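Local coordinates for protein polycyclic ketone monooxygenase (Myceliophthora thermophila, PDB 5MQ6) that uses FAD and NADPH to insert a single oxygen atom beside a ketone carbonyl, giving esters or lactones, with particular activity on polycyclic ketones, at residues 37-42 with 603-607. Numbering follows the deposited sequence.
Sequences EGLGQF and SEGEA. With NDP (NADPH dihydro-nicotinamide-adenine-dinucleotide phosphate), chain C.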
ATOM      1  N   GLU A  37     -11.606 -20.747   2.935  1.00 51.83           N
ATOM      2  CA  GLU A  37     -10.511 -20.573   1.949  1.00 58.27           C
ATOM      3  C   GLU A  37      -9.527 -19.428   2.279  1.00 58.85           C
ATOM      4  O   GLU A  37      -8.459 -19.359   1.700  1.00 62.91           O
ATOM      5  CB  GLU A  37     -11.051 -20.302   0.533  1.00 63.25           C
ATOM      6  CG  GLU A  37     -12.421 -20.870   0.214  1.00 65.89           C
ATOM      7  CD  GLU A  37     -13.541 -19.959   0.699  1.00 72.13           C
ATOM      8  OE1 GLU A  37     -13.753 -18.854   0.122  1.00 61.33           O
ATOM      9  OE2 GLU A  37     -14.178 -20.349   1.698  1.00 78.78           O
ATOM     10  N   GLY A  38      -9.880 -18.502   3.151  1.00 56.53           N
ATOM     11  CA  GLY A  38      -9.009 -17.339   3.376  1.00 59.23           C
ATOM     12  C   GLY A  38      -8.642 -16.608   2.078  1.00 58.11           C
ATOM     13  O   GLY A  38      -9.517 -16.347   1.257  1.00 63.55           O
ATOM     14  N   LEU A  39      -7.349 -16.308   1.888  1.00 50.61           N
ATOM     15  CA  LEU A  39      -6.822 -15.703   0.646  1.00 48.07           C
ATOM     16  C   LEU A  39      -7.138 -16.505  -0.628  1.00 48.80           C
ATOM     17  O   LEU A  39      -7.110 -15.931  -1.737  1.00 50.96           O
ATOM     18  CB  LEU A  39      -5.297 -15.489   0.738  1.00 45.11           C
ATOM     19  CG  LEU A  39      -4.783 -14.417   1.717  1.00 52.85           C
ATOM     20  CD1 LEU A  39      -3.255 -14.333   1.803  1.00 48.89           C
ATOM     21  CD2 LEU A  39      -5.348 -13.036   1.347  1.00 62.13           C
ATOM     22  N   GLY A  40      -7.422 -17.810  -0.482  1.00 43.55           N
ATOM     23  CA  GLY A  40      -7.818 -18.692  -1.629  1.00 43.32           C
ATOM     24  C   GLY A  40      -9.005 -18.255  -2.494  1.00 49.14           C
ATOM     25  O   GLY A  40      -9.163 -18.710  -3.623  1.00 51.22           O
ATOM     26  N   GLN A  41      -9.871 -17.414  -1.947  1.00 46.05           N
ATOM     27  CA  GLN A  41     -10.963 -16.769  -2.713  1.00 44.08           C
ATOM     28  C   GLN A  41     -10.570 -15.754  -3.861  1.00 42.01           C
ATOM     29  O   GLN A  41     -11.441 -15.331  -4.653  1.00 35.62           O
ATOM     30  CB  GLN A  41     -11.880 -16.063  -1.708  1.00 44.78           C
ATOM     31  CG  GLN A  41     -11.114 -15.013  -0.872  1.00 51.67           C
ATOM     32  CD  GLN A  41     -11.947 -14.393   0.218  1.00 46.55           C
ATOM     33  OE1 GLN A  41     -11.839 -14.679   1.419  1.00 46.82           O
ATOM     34  NE2 GLN A  41     -12.804 -13.537  -0.216  1.00 43.38           N
ATOM     35  N   PHE A  42      -9.299 -15.321  -3.911  1.00 38.87           N
ATOM     36  CA  PHE A  42      -8.849 -14.284  -4.846  1.00 41.69           C
ATOM     37  C   PHE A  42      -7.816 -14.900  -5.733  1.00 36.58           C
ATOM     38  O   PHE A  42      -7.209 -15.871  -5.377  1.00 42.58           O
ATOM     39  CB  PHE A  42      -8.233 -13.049  -4.134  1.00 39.04           C
ATOM     40  CG  PHE A  42      -9.225 -12.310  -3.212  1.00 46.08           C
ATOM     41  CD1 PHE A  42     -10.397 -11.752  -3.725  1.00 45.77           C
ATOM     42  CD2 PHE A  42      -8.985 -12.210  -1.823  1.00 47.69           C
ATOM     43  CE1 PHE A  42     -11.321 -11.092  -2.880  1.00 56.67           C
ATOM     44  CE2 PHE A  42      -9.898 -11.558  -0.972  1.00 47.89           C
ATOM     45  CZ  PHE A  42     -11.076 -10.997  -1.489  1.00 51.66           C
ATOM     46  N   SER A 603      -5.590 -10.869   6.443  1.00 59.53           N
ATOM     47  CA  SER A 603      -5.350 -11.802   5.312  1.00 71.66           C
ATOM     48  C   SER A 603      -6.568 -12.743   5.115  1.00 74.57           C
ATOM     49  O   SER A 603      -6.463 -13.999   5.156  1.00 70.04           O
ATOM     50  CB  SER A 603      -4.013 -12.563   5.474  1.00 72.39           C
ATOM     51  OG  SER A 603      -2.930 -11.644   5.456  1.00 69.21           O
ATOM     52  N   GLU A 604      -7.714 -12.076   4.918  1.00 76.70           N
ATOM     53  CA  GLU A 604      -9.067 -12.664   4.955  1.00 66.65           C
ATOM     54  C   GLU A 604      -9.318 -13.720   6.072  1.00 62.11           C
ATOM     55  O   GLU A 604      -9.873 -14.783   5.797  1.00 56.50           O
ATOM     56  CB  GLU A 604      -9.432 -13.235   3.580  1.00 65.32           C
ATOM     57  CG  GLU A 604      -9.339 -12.268   2.411  1.00 64.31           C
ATOM     58  CD  GLU A 604     -10.207 -11.006   2.547  1.00 63.74           C
ATOM     59  OE1 GLU A 604     -11.319 -10.999   3.176  1.00 56.98           O
ATOM     60  OE2 GLU A 604      -9.745  -9.993   1.977  1.00 54.11           O
ATOM     61  N   GLY A 605      -8.924 -13.419   7.312  1.00 55.01           N
ATOM     62  CA  GLY A 605      -9.054 -14.372   8.453  1.00 64.21           C
ATOM     63  C   GLY A 605      -7.912 -15.398   8.672  1.00 75.43           C
ATOM     64  O   GLY A 605      -7.852 -16.075   9.708  1.00 80.13           O
ATOM     65  N   GLU A 606      -6.979 -15.520   7.731  1.00 68.10           N
ATOM     66  CA  GLU A 606      -5.850 -16.459   7.899  1.00 60.53           C
ATOM     67  C   GLU A 606      -4.903 -16.064   9.062  1.00 60.05           C
ATOM     68  O   GLU A 606      -4.566 -16.922   9.916  1.00 55.07           O
ATOM     69  CB  GLU A 606      -5.089 -16.623   6.589  1.00 57.92           C
ATOM     70  CG  GLU A 606      -5.926 -17.229   5.462  1.00 60.74           C
ATOM     71  CD  GLU A 606      -5.095 -17.539   4.215  1.00 64.22           C
ATOM     72  OE1 GLU A 606      -3.842 -17.452   4.262  1.00 66.70           O
ATOM     73  OE2 GLU A 606      -5.686 -17.862   3.161  1.00 55.58           O
ATOM     74  N   ALA A 607      -4.481 -14.793   9.102  1.00 54.21           N
ATOM     75  CA  ALA A 607      -3.871 -14.241  10.304  1.00 55.21           C
ATOM     76  C   ALA A 607      -4.860 -14.461  11.416  1.00 47.00           C
ATOM     77  O   ALA A 607      -4.457 -14.877  12.481  1.00 53.96           O
ATOM     78  CB  ALA A 607      -3.571 -12.744  10.166  1.00 57.07           C
TER
HETATM   79  PA  NDP C 701     -10.015  -3.114  -1.496  1.00 38.97           P
HETATM   80  O1A NDP C 701      -9.289  -4.501  -1.408  1.00 46.64           O
HETATM   81  O2A NDP C 701      -9.954  -2.084  -0.396  1.00 41.90           O
HETATM   82  O5B NDP C 701     -11.533  -3.421  -1.922  1.00 42.74           O
HETATM   83  C5B NDP C 701     -11.904  -4.513  -2.738  1.00 42.33           C
HETATM   84  C4B NDP C 701     -13.414  -4.553  -2.612  1.00 45.16           C
HETATM   85  O4B NDP C 701     -13.943  -5.662  -3.387  1.00 50.70           O
HETATM   86  C3B NDP C 701     -13.850  -4.733  -1.155  1.00 36.94           C
HETATM   87  O3B NDP C 701     -14.874  -3.768  -0.850  1.00 34.30           O
HETATM   88  C2B NDP C 701     -14.301  -6.177  -1.172  1.00 41.16           C
HETATM   89  O2B NDP C 701     -15.256  -6.520  -0.127  1.00 40.59           O
HETATM   90  C1B NDP C 701     -14.857  -6.329  -2.571  1.00 42.36           C
HETATM   91  N9A NDP C 701     -14.975  -7.743  -2.932  1.00 46.35           N
HETATM   92  C8A NDP C 701     -14.013  -8.720  -2.882  1.00 54.53           C
HETATM   93  N7A NDP C 701     -14.514  -9.912  -3.260  1.00 43.94           N
HETATM   94  C5A NDP C 701     -15.816  -9.651  -3.540  1.00 46.79           C
HETATM   95  C6A NDP C 701     -16.942 -10.471  -3.967  1.00 41.56           C
HETATM   96  N6A NDP C 701     -16.727 -11.766  -4.160  1.00 39.73           N
HETATM   97  N1A NDP C 701     -18.133  -9.861  -4.147  1.00 50.35           N
HETATM   98  C2A NDP C 701     -18.347  -8.523  -3.935  1.00 51.54           C
HETATM   99  N3A NDP C 701     -17.378  -7.688  -3.523  1.00 50.18           N
HETATM  100  C4A NDP C 701     -16.126  -8.230  -3.321  1.00 47.49           C
HETATM  101  O3  NDP C 701      -9.508  -2.322  -2.785  1.00 38.10           O
HETATM  102  PN  NDP C 701      -9.530  -0.722  -3.162  1.00 39.29           P
HETATM  103  O1N NDP C 701      -8.924  -0.654  -4.601  1.00 42.33           O
HETATM  104  O2N NDP C 701     -10.907  -0.124  -2.978  1.00 32.70           O
HETATM  105  O5D NDP C 701      -8.530  -0.023  -2.099  1.00 35.58           O
HETATM  106  C5D NDP C 701      -7.185  -0.592  -1.945  1.00 40.16           C
HETATM  107  C4D NDP C 701      -6.266   0.357  -1.196  1.00 37.14           C
HETATM  108  O4D NDP C 701      -5.952   1.511  -2.008  1.00 48.07           O
HETATM  109  C3D NDP C 701      -7.019   1.003  -0.031  1.00 42.79           C
HETATM  110  O3D NDP C 701      -7.394   0.116   1.091  1.00 30.83           O
HETATM  111  C2D NDP C 701      -6.183   2.275   0.221  1.00 48.84           C
HETATM  112  O2D NDP C 701      -4.944   1.963   0.938  1.00 58.83           O
HETATM  113  C1D NDP C 701      -5.993   2.763  -1.215  1.00 51.37           C
HETATM  114  P2B NDP C 701     -14.703  -7.072   1.295  1.00 42.95           P
HETATM  115  O1X NDP C 701     -13.644  -8.118   0.919  1.00 44.94           O
HETATM  116  O2X NDP C 701     -15.841  -7.778   2.001  1.00 47.17           O
HETATM  117  O3X NDP C 701     -14.270  -5.845   2.110  1.00 40.76           O
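Glu604 lies across the rim of the Phe42 ring, where a bend at chi2 (-58°) brings its carboxylate to the ring's edge. OE2 of Glu604 comes to 3.3 Å from CE2 of Phe42, near the ring plane, a placement that probably suits the weakly positive C-H edge of the ring. The carboxylate is turned 71° to the ring. Farther round the same rim, on the other side of CZ, CE1 of Phe42 touches N7A of the NADPH adenine at 3.4 Å. The carboxylate itself lies near the 2'-phosphate, OE1 of Glu604 being 4.3 Å from O1X of NADPH. Gln41 covers one face of the ring with its CG, and its side chain crosses that of Glu604 at about a right angle, CD of Gln41 4.0 Å from CG of Glu604.

The one hydrogen bond between the segments is made by Glu606. Its chain, extended beyond CG, reaches the start of the 3-10 turn, where N of Leu39 donates to OE2 of Glu606 at 2.6 Å. The bond is short but bent, 138° at the hydrogen, and the donor sits well above the carboxylate plane. The same oxygen rests 3.4 Å from CA of Gly38, a residue with positive phi. Leu39 turns its branched end over Ser603, CD1 lying 4.1 Å from CB of Ser603.

Residues 603-606 form a type I' turn, closed by N of Glu606 bonding to O of Ser603. It belongs to the long loop between helices 573-585 and 616-621, following Tyr600, which binds NADPH, and it packs on the loop that leads from helix 22-31 into strand 42-44 at the adenine end of the nucleotide.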